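Local coordinates for protein KLLA0C04147p (Kluyveromyces lactis, PDB 5H2D) that binds ergosterol through its oxysterol-binding-protein-related (ORD) domain and probably transfers sterols between membranes, at residues 119-124 / 356-361; 129-134 / 352-357. All blocks are in the same frame, centred on the assembly; numbering follows the deposited sequence.

Contact 1 of 2, residues 119-124 / 356-361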
ATOM      1  N   LYS A 119     -12.700   6.294  -6.746  1.00 11.05           N
ATOM      2  CA  LYS A 119     -12.388   6.679  -5.375  1.00 10.10           C
ATOM      3  C   LYS A 119     -12.604   5.497  -4.437  1.00  9.89           C
ATOM      4  O   LYS A 119     -13.743   5.011  -4.327  1.00 10.73           O
ATOM      5  CB  LYS A 119     -13.279   7.849  -4.968  1.00 12.19           C
ATOM      6  CG  LYS A 119     -13.130   8.343  -3.542  1.00 19.22           C
ATOM      7  CD  LYS A 119     -14.116   9.484  -3.315  1.00 22.62           C
ATOM      8  CE  LYS A 119     -14.627   9.543  -1.887  1.00 28.42           C
ATOM      9  NZ  LYS A 119     -15.598  10.678  -1.721  1.00 29.92           N
ATOM     10  N   PRO A 120     -11.571   5.005  -3.744  1.00  9.83           N
ATOM     11  CA  PRO A 120     -11.787   4.006  -2.687  1.00  9.27           C
ATOM     12  C   PRO A 120     -12.533   4.628  -1.519  1.00 11.68           C
ATOM     13  O   PRO A 120     -12.620   5.852  -1.385  1.00 11.01           O
ATOM     14  CB  PRO A 120     -10.374   3.604  -2.256  1.00 10.09           C
ATOM     15  CG  PRO A 120      -9.446   4.131  -3.349  1.00 12.19           C
ATOM     16  CD  PRO A 120     -10.155   5.389  -3.852  1.00 11.81           C
ATOM     17  N   PHE A 121     -13.035   3.770  -0.632  1.00  8.67           N
ATOM     18  CA  PHE A 121     -13.740   4.285   0.536  1.00  9.99           C
ATOM     19  C   PHE A 121     -12.798   5.073   1.439  1.00 10.06           C
ATOM     20  O   PHE A 121     -11.645   4.686   1.677  1.00 10.49           O
ATOM     21  CB  PHE A 121     -14.392   3.148   1.329  1.00 10.01           C
ATOM     22  CG  PHE A 121     -15.761   2.789   0.839  1.00 11.61           C
ATOM     23  CD1 PHE A 121     -15.918   2.058  -0.333  1.00 12.07           C
ATOM     24  CD2 PHE A 121     -16.889   3.177   1.546  1.00 12.83           C
ATOM     25  CE1 PHE A 121     -17.194   1.724  -0.800  1.00 14.62           C
ATOM     26  CE2 PHE A 121     -18.164   2.849   1.082  1.00 13.21           C
ATOM     27  CZ  PHE A 121     -18.318   2.133  -0.085  1.00 14.07           C
ATOM     28  N   ASN A 122     -13.301   6.185   1.950  1.00  9.73           N
ATOM     29  CA  ASN A 122     -12.612   6.958   2.960  1.00  9.22           C
ATOM     30  C   ASN A 122     -12.836   6.248   4.295  1.00  8.62           C
ATOM     31  O   ASN A 122     -13.981   6.174   4.761  1.00 10.29           O
ATOM     32  CB  ASN A 122     -13.171   8.386   2.949  1.00  8.91           C
ATOM     33  CG  ASN A 122     -12.381   9.343   3.817  1.00 11.04           C
ATOM     34  OD1 ASN A 122     -11.256   9.062   4.205  1.00 11.92           O
ATOM     35  ND2 ASN A 122     -12.975  10.495   4.115  1.00 13.52           N
ATOM     36  N   PRO A 123     -11.801   5.681   4.921  1.00  8.33           N
ATOM     37  CA  PRO A 123     -12.032   4.859   6.116  1.00  9.59           C
ATOM     38  C   PRO A 123     -12.600   5.692   7.253  1.00  9.19           C
ATOM     39  O   PRO A 123     -12.266   6.870   7.412  1.00 11.15           O
ATOM     40  CB  PRO A 123     -10.641   4.315   6.456  1.00 10.22           C
ATOM     41  CG  PRO A 123      -9.843   4.457   5.179  1.00  8.70           C
ATOM     42  CD  PRO A 123     -10.369   5.743   4.571  1.00  7.55           C
ATOM     43  N   LEU A 124     -13.483   5.072   8.033  1.00  9.11           N
ATOM     44  CA  LEU A 124     -13.988   5.752   9.220  1.00  8.58           C
ATOM     45  C   LEU A 124     -12.866   5.918  10.236  1.00  9.80           C
ATOM     46  O   LEU A 124     -11.909   5.140  10.276  1.00 10.24           O
ATOM     47  CB  LEU A 124     -15.146   4.970   9.840  1.00 10.80           C
ATOM     48  CG  LEU A 124     -16.331   4.703   8.912  1.00 11.50           C
ATOM     49  CD1 LEU A 124     -17.399   3.923   9.658  1.00 15.36           C
ATOM     50  CD2 LEU A 124     -16.926   5.992   8.361  1.00 14.55           C
ATOM     51  N   ARG A 356     -17.453  -3.612   7.169  1.00  9.55           N
ATOM     52  CA  ARG A 356     -18.029  -2.310   6.851  1.00 11.30           C
ATOM     53  C   ARG A 356     -19.212  -2.469   5.900  1.00 13.89           C
ATOM     54  O   ARG A 356     -19.037  -2.980   4.789  1.00 11.68           O
ATOM     55  CB  ARG A 356     -16.963  -1.386   6.266  1.00 10.16           C
ATOM     56  CG  ARG A 356     -17.510  -0.008   6.108  1.00 12.43           C
ATOM     57  CD  ARG A 356     -16.513   1.009   5.601  1.00 11.65           C
ATOM     58  NE  ARG A 356     -17.269   2.212   5.291  1.00 11.22           N
ATOM     59  CZ  ARG A 356     -16.761   3.433   5.186  1.00 12.01           C
ATOM     60  NH1 ARG A 356     -15.466   3.652   5.390  1.00 11.74           N
ATOM     61  NH2 ARG A 356     -17.574   4.441   4.886  1.00 12.25           N
ATOM     62  N   PRO A 357     -20.427  -2.056   6.289  1.00 11.21           N
ATOM     63  CA  PRO A 357     -21.630  -2.494   5.566  1.00 10.88           C
ATOM     64  C   PRO A 357     -21.914  -1.753   4.273  1.00 11.19           C
ATOM     65  O   PRO A 357     -22.497  -2.348   3.355  1.00 12.95           O
ATOM     66  CB  PRO A 357     -22.753  -2.262   6.593  1.00 13.54           C
ATOM     67  CG  PRO A 357     -22.250  -1.194   7.490  1.00 14.58           C
ATOM     68  CD  PRO A 357     -20.750  -1.451   7.591  1.00 10.45           C
ATOM     69  N   ASP A 358     -21.574  -0.460   4.184  1.00 11.00           N
ATOM     70  CA  ASP A 358     -21.767   0.226   2.907  1.00 10.47           C
ATOM     71  C   ASP A 358     -20.798  -0.305   1.860  1.00 12.20           C
ATOM     72  O   ASP A 358     -21.179  -0.553   0.706  1.00 11.98           O
ATOM     73  CB  ASP A 358     -21.645   1.754   3.055  1.00 12.41           C
ATOM     74  CG  ASP A 358     -20.417   2.208   3.831  1.00 14.49           C
ATOM     75  OD1 ASP A 358     -19.760   1.402   4.527  1.00 13.16           O
ATOM     76  OD2 ASP A 358     -20.140   3.428   3.765  1.00 12.48           O
ATOM     77  N   GLN A 359     -19.544  -0.508   2.252  1.00 12.57           N
ATOM     78  CA  GLN A 359     -18.571  -1.070   1.328  1.00 11.78           C
ATOM     79  C   GLN A 359     -18.953  -2.491   0.915  1.00 11.46           C
ATOM     80  O   GLN A 359     -18.763  -2.871  -0.244  1.00 11.64           O
ATOM     81  CB  GLN A 359     -17.183  -1.033   1.968  1.00 11.28           C
ATOM     82  CG  GLN A 359     -16.091  -1.483   1.032  1.00  9.59           C
ATOM     83  CD  GLN A 359     -14.729  -1.351   1.656  1.00  9.24           C
ATOM     84  OE1 GLN A 359     -14.463  -0.421   2.416  1.00 10.03           O
ATOM     85  NE2 GLN A 359     -13.852  -2.293   1.340  1.00  9.56           N
ATOM     86  N   ARG A 360     -19.479  -3.293   1.847  1.00 10.25           N
ATOM     87  CA  ARG A 360     -19.914  -4.646   1.498  1.00 10.76           C
ATOM     88  C   ARG A 360     -21.055  -4.612   0.490  1.00 10.63           C
ATOM     89  O   ARG A 360     -21.058  -5.375  -0.486  1.00 12.31           O
ATOM     90  CB  ARG A 360     -20.343  -5.406   2.753  1.00 12.80           C
ATOM     91  CG  ARG A 360     -20.960  -6.788   2.477  1.00 14.42           C
ATOM     92  CD  ARG A 360     -19.941  -7.780   1.912  1.00 13.01           C
ATOM     93  NE  ARG A 360     -18.759  -7.818   2.763  1.00 12.40           N
ATOM     94  CZ  ARG A 360     -17.527  -8.044   2.322  1.00 12.20           C
ATOM     95  NH1 ARG A 360     -17.311  -8.286   1.038  1.00 12.14           N
ATOM     96  NH2 ARG A 360     -16.510  -8.009   3.170  1.00 12.12           N
ATOM     97  N   ALA A 361     -22.047  -3.751   0.726  1.00 10.96           N
ATOM     98  CA  ALA A 361     -23.151  -3.624  -0.220  1.00 12.00           C
ATOM     99  C   ALA A 361     -22.642  -3.249  -1.600  1.00 13.10           C
ATOM    100  O   ALA A 361     -23.073  -3.823  -2.610  1.00 12.86           O
ATOM    101  CB  ALA A 361     -24.159  -2.590   0.274  1.00 13.42           C
TER
HETATM  102  O   HOH W   1     -16.686   7.090   4.245  1.00 20.81           O
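In this oxysterol-binding domain the guanidinium of Arg356 lies between two hydrophobic side chains: CD2 of Phe121 sits 3.6 Å above the centre of one face and CG of Leu124 covers the opposite face, nearer the rim. Around its edge, close to the plane, come the backbone O of Asn122 and OD1 of Asp358. The Phe121 ring stands steeply to this plane, at 68°, and turns an edge to Arg356 NH2 and Asp358 OD2; one of its faces receives CB of Gln359 in a CH-pi contact, 3.8 Å from the ring centroid. Strand 119-121 and the loop after it here meet the first turn of helix 357-363, with Arg356 as N-cap residue. CG of Arg356 is anti to the backbone N (chi1 -173°), and the extended chain carries the guanidinium across to the 119-124 segment. There Arg356 NH1 donates to Asn122 O at 3.0 Å, nearly straight at 163° but from above the carbonyl plane. NH1 also forms a salt bridge with Glu127, which in addition accepts from the backbone N of Leu124. On the helix side Arg356 grips Asp358 side-on, Arg356 NE to Asp358 OD1 at 2.7 Å and NH2 to OD2, which fixes the rotation of both flat groups. An alanine in place of Arg356 is likely to leave Asp358 and Glu127 without this charged partner and open a gap between Phe121 and Leu124. Further along Gln359, NE2 bonds to Gln74, while OE1 of Gln359 lies 3.7 Å from Phe121 CB. One water completes the join, donating to Asn122 O and accepting from Arg356 NH2, each at 2.9 Å.

Contact 2 of 2, residues 129-134 / 352-357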
ATOM      1  N   PHE A 129      -7.868  -2.600   9.475  1.00  8.96           N
ATOM      2  CA  PHE A 129      -7.859  -3.682   8.503  1.00  8.22           C
ATOM      3  C   PHE A 129      -6.649  -4.562   8.775  1.00  8.87           C
ATOM      4  O   PHE A 129      -5.525  -4.069   8.882  1.00  9.69           O
ATOM      5  CB  PHE A 129      -7.853  -3.157   7.051  1.00  9.18           C
ATOM      6  CG  PHE A 129      -7.704  -4.258   6.010  1.00  9.05           C
ATOM      7  CD1 PHE A 129      -8.714  -5.195   5.828  1.00  9.29           C
ATOM      8  CD2 PHE A 129      -6.558  -4.361   5.228  1.00  9.12           C
ATOM      9  CE1 PHE A 129      -8.573  -6.215   4.902  1.00 10.29           C
ATOM     10  CE2 PHE A 129      -6.423  -5.379   4.290  1.00 10.03           C
ATOM     11  CZ  PHE A 129      -7.435  -6.305   4.133  1.00  9.45           C
ATOM     12  N   GLU A 130      -6.892  -5.860   8.917  1.00 10.31           N
ATOM     13  CA  GLU A 130      -5.823  -6.831   9.087  1.00 11.04           C
ATOM     14  C   GLU A 130      -5.768  -7.754   7.883  1.00  9.58           C
ATOM     15  O   GLU A 130      -6.782  -7.991   7.216  1.00  9.85           O
ATOM     16  CB  GLU A 130      -6.035  -7.667  10.347  1.00 12.09           C
ATOM     17  CG  GLU A 130      -7.348  -8.429  10.329  1.00 11.06           C
ATOM     18  CD  GLU A 130      -7.348  -9.598  11.314  1.00 11.02           C
ATOM     19  OE1 GLU A 130      -7.093 -10.735  10.859  1.00 13.41           O
ATOM     20  OE2 GLU A 130      -7.574  -9.351  12.527  1.00 13.55           O
ATOM     21  N   TYR A 131      -4.575  -8.270   7.602  1.00  9.93           N
ATOM     22  CA  TYR A 131      -4.405  -9.220   6.503  1.00  9.03           C
ATOM     23  C   TYR A 131      -3.120  -9.996   6.752  1.00 12.78           C
ATOM     24  O   TYR A 131      -2.029  -9.416   6.740  1.00 11.93           O
ATOM     25  CB  TYR A 131      -4.366  -8.488   5.161  1.00 10.60           C
ATOM     26  CG  TYR A 131      -4.241  -9.326   3.908  1.00 10.03           C
ATOM     27  CD1 TYR A 131      -5.363  -9.921   3.336  1.00 12.05           C
ATOM     28  CD2 TYR A 131      -3.019  -9.458   3.255  1.00 11.22           C
ATOM     29  CE1 TYR A 131      -5.263 -10.659   2.163  1.00 12.25           C
ATOM     30  CE2 TYR A 131      -2.908 -10.190   2.073  1.00 10.48           C
ATOM     31  CZ  TYR A 131      -4.030 -10.783   1.539  1.00 12.10           C
ATOM     32  OH  TYR A 131      -3.922 -11.493   0.372  1.00 11.90           O
ATOM     33  N   SER A 132      -3.246 -11.299   6.989  1.00 11.33           N
ATOM     34  CA  SER A 132      -2.079 -12.148   7.166  1.00 12.50           C
ATOM     35  C   SER A 132      -2.034 -13.183   6.057  1.00 10.32           C
ATOM     36  O   SER A 132      -3.069 -13.599   5.524  1.00 12.82           O
ATOM     37  CB  SER A 132      -2.100 -12.837   8.531  1.00 11.32           C
ATOM     38  OG  SER A 132      -2.054 -11.880   9.574  1.00 14.42           O
ATOM     39  N   ARG A 133      -0.815 -13.590   5.699  1.00 12.90           N
ATOM     40  CA  ARG A 133      -0.612 -14.575   4.642  1.00 14.91           C
ATOM     41  C   ARG A 133       0.234 -15.699   5.220  1.00 18.25           C
ATOM     42  O   ARG A 133       1.469 -15.612   5.245  1.00 17.77           O
ATOM     43  CB  ARG A 133       0.032 -13.938   3.415  1.00 15.73           C
ATOM     44  CG  ARG A 133      -0.940 -13.076   2.595  1.00 13.90           C
ATOM     45  CD  ARG A 133      -1.982 -13.902   1.867  1.00 14.64           C
ATOM     46  NE  ARG A 133      -1.353 -14.716   0.832  1.00 15.24           N
ATOM     47  CZ  ARG A 133      -1.272 -14.387  -0.450  1.00 15.91           C
ATOM     48  NH1 ARG A 133      -1.806 -13.253  -0.895  1.00 13.89           N
ATOM     49  NH2 ARG A 133      -0.654 -15.197  -1.301  1.00 19.58           N
ATOM     50  N   PRO A 134      -0.405 -16.766   5.714  1.00 15.83           N
ATOM     51  CA  PRO A 134       0.372 -17.894   6.251  1.00 17.45           C
ATOM     52  C   PRO A 134       1.379 -18.434   5.252  1.00 19.96           C
ATOM     53  O   PRO A 134       2.487 -18.825   5.639  1.00 21.28           O
ATOM     54  CB  PRO A 134      -0.710 -18.932   6.581  1.00 20.64           C
ATOM     55  CG  PRO A 134      -1.980 -18.140   6.750  1.00 22.09           C
ATOM     56  CD  PRO A 134      -1.860 -16.979   5.806  1.00 16.05           C
ATOM     57  N   ASP A 352     -13.045  -3.960  11.712  1.00 10.58           N
ATOM     58  CA  ASP A 352     -12.361  -4.395  10.498  1.00  9.99           C
ATOM     59  C   ASP A 352     -13.165  -4.040   9.251  1.00 10.83           C
ATOM     60  O   ASP A 352     -14.389  -4.199   9.211  1.00 11.05           O
ATOM     61  CB  ASP A 352     -12.085  -5.901  10.513  1.00 11.69           C
ATOM     62  CG  ASP A 352     -11.160  -6.323   9.374  1.00 10.17           C
ATOM     63  OD1 ASP A 352      -9.924  -6.182   9.536  1.00 10.72           O
ATOM     64  OD2 ASP A 352     -11.665  -6.763   8.317  1.00 11.08           O
ATOM     65  N   THR A 353     -12.450  -3.576   8.215  1.00  9.33           N
ATOM     66  CA  THR A 353     -13.071  -3.174   6.953  1.00  9.26           C
ATOM     67  C   THR A 353     -13.972  -4.249   6.350  1.00 10.23           C
ATOM     68  O   THR A 353     -14.979  -3.918   5.708  1.00 10.51           O
ATOM     69  CB  THR A 353     -11.977  -2.795   5.945  1.00  9.04           C
ATOM     70  OG1 THR A 353     -11.182  -1.737   6.503  1.00  9.36           O
ATOM     71  CG2 THR A 353     -12.595  -2.351   4.586  1.00  9.87           C
ATOM     72  N   ARG A 354     -13.639  -5.535   6.535  1.00 10.73           N
ATOM     73  CA  ARG A 354     -14.500  -6.585   5.982  1.00 11.04           C
ATOM     74  C   ARG A 354     -15.923  -6.490   6.518  1.00 10.88           C
ATOM     75  O   ARG A 354     -16.865  -6.941   5.857  1.00 12.52           O
ATOM     76  CB  ARG A 354     -13.926  -7.965   6.291  1.00 10.86           C
ATOM     77  CG  ARG A 354     -12.646  -8.262   5.551  1.00  9.62           C
ATOM     78  CD  ARG A 354     -12.034  -9.515   6.126  1.00 10.60           C
ATOM     79  NE  ARG A 354     -10.714  -9.806   5.583  1.00 10.97           N
ATOM     80  CZ  ARG A 354      -9.591  -9.343   6.105  1.00  8.85           C
ATOM     81  NH1 ARG A 354      -9.636  -8.547   7.161  1.00 10.53           N
ATOM     82  NH2 ARG A 354      -8.424  -9.686   5.585  1.00  9.40           N
ATOM     83  N   LEU A 355     -16.101  -5.903   7.695  1.00 11.16           N
ATOM     84  CA  LEU A 355     -17.420  -5.773   8.302  1.00 11.76           C
ATOM     85  C   LEU A 355     -18.105  -4.468   7.949  1.00 11.50           C
ATOM     86  O   LEU A 355     -19.234  -4.234   8.404  1.00 11.84           O
ATOM     87  CB  LEU A 355     -17.315  -5.883   9.826  1.00 11.91           C
ATOM     88  CG  LEU A 355     -16.620  -7.151  10.300  1.00 13.08           C
ATOM     89  CD1 LEU A 355     -16.448  -7.174  11.814  1.00 14.73           C
ATOM     90  CD2 LEU A 355     -17.390  -8.376   9.820  1.00 16.60           C
ATOM     91  N   ARG A 356     -17.453  -3.612   7.169  1.00  9.55           N
ATOM     92  CA  ARG A 356     -18.029  -2.310   6.851  1.00 11.30           C
ATOM     93  C   ARG A 356     -19.212  -2.469   5.900  1.00 13.89           C
ATOM     94  O   ARG A 356     -19.037  -2.980   4.789  1.00 11.68           O
ATOM     95  CB  ARG A 356     -16.963  -1.386   6.266  1.00 10.16           C
ATOM     96  CG  ARG A 356     -17.510  -0.008   6.108  1.00 12.43           C
ATOM     97  CD  ARG A 356     -16.513   1.009   5.601  1.00 11.65           C
ATOM     98  NE  ARG A 356     -17.269   2.212   5.291  1.00 11.22           N
ATOM     99  CZ  ARG A 356     -16.761   3.433   5.186  1.00 12.01           C
ATOM    100  NH1 ARG A 356     -15.466   3.652   5.390  1.00 11.74           N
ATOM    101  NH2 ARG A 356     -17.574   4.441   4.886  1.00 12.25           N
ATOM    102  N   PRO A 357     -20.427  -2.056   6.289  1.00 11.21           N
ATOM    103  CA  PRO A 357     -21.630  -2.494   5.566  1.00 10.88           C
ATOM    104  C   PRO A 357     -21.914  -1.753   4.273  1.00 11.19           C
ATOM    105  O   PRO A 357     -22.497  -2.348   3.355  1.00 12.95           O
ATOM    106  CB  PRO A 357     -22.753  -2.262   6.593  1.00 13.54           C
ATOM    107  CG  PRO A 357     -22.250  -1.194   7.490  1.00 14.58           C
ATOM    108  CD  PRO A 357     -20.750  -1.451   7.591  1.00 10.45           C
TER
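Phe129 lays the CE1 corner of its ring over one face of the Arg354 guanidinium, 3.2 Å above the plane and toward the rim, with the two planes 26° apart. In its own plane the same guanidinium reaches Glu130 O end-on: Arg354 NH1 and NH2 both donate to this one oxygen, each at 2.9 Å, so two bonds satisfy a buried carbonyl. Arg354 NH2 also meets the edge of the Tyr131 ring at CD1, 3.8 Å away. Asp352 holds the arginine as well. Its OD2 accepts from Arg354 NH1 in a salt bridge and from Arg354 N, the two donors approaching from opposite faces of the carboxylate. Asp352 OD1, brought round by a CG anti to the backbone N (chi1 -170°), takes the backbone N-H of Glu130 at 3.1 Å. The carboxylate of Glu130 turns instead to Arg423, Tyr419 and Tyr25, whereas Thr353 packs OG1 against Phe129 CB and bonds through that oxygen to Glu127. The bond from Arg354 N to Asp352 OD2 closes an Asx turn at the start of the 3-10 segment 353-355, and the bonds to Glu130 N and O fasten that turn to strand 128-133 of the antiparallel beta structure in this oxysterol-binding domain.

How the contacts relate
Contacts 1 and 2 lie with their centres about 12 Å apart and share Arg356 and Pro357, where the 3-10 turn of one runs into the helix of the other. Strands 119-121 and 128-133 follow each other in the chain, so two successive strands are held by one continuous piece more than 200 residues later. Arg360 NH2 reaches Arg354 O at 2.9 Å, probably a hydrogen bond, and Glu127 serves both, with a salt bridge to Arg356 and a hydrogen bond to Thr353. The Pro123 side chain of contact 1 is about 9 Å from ergosterol, that of Phe129 in contact 2 about 12 Å; Pro120, which touches the sterol, and pocket residue Lys119 lie outside the interface.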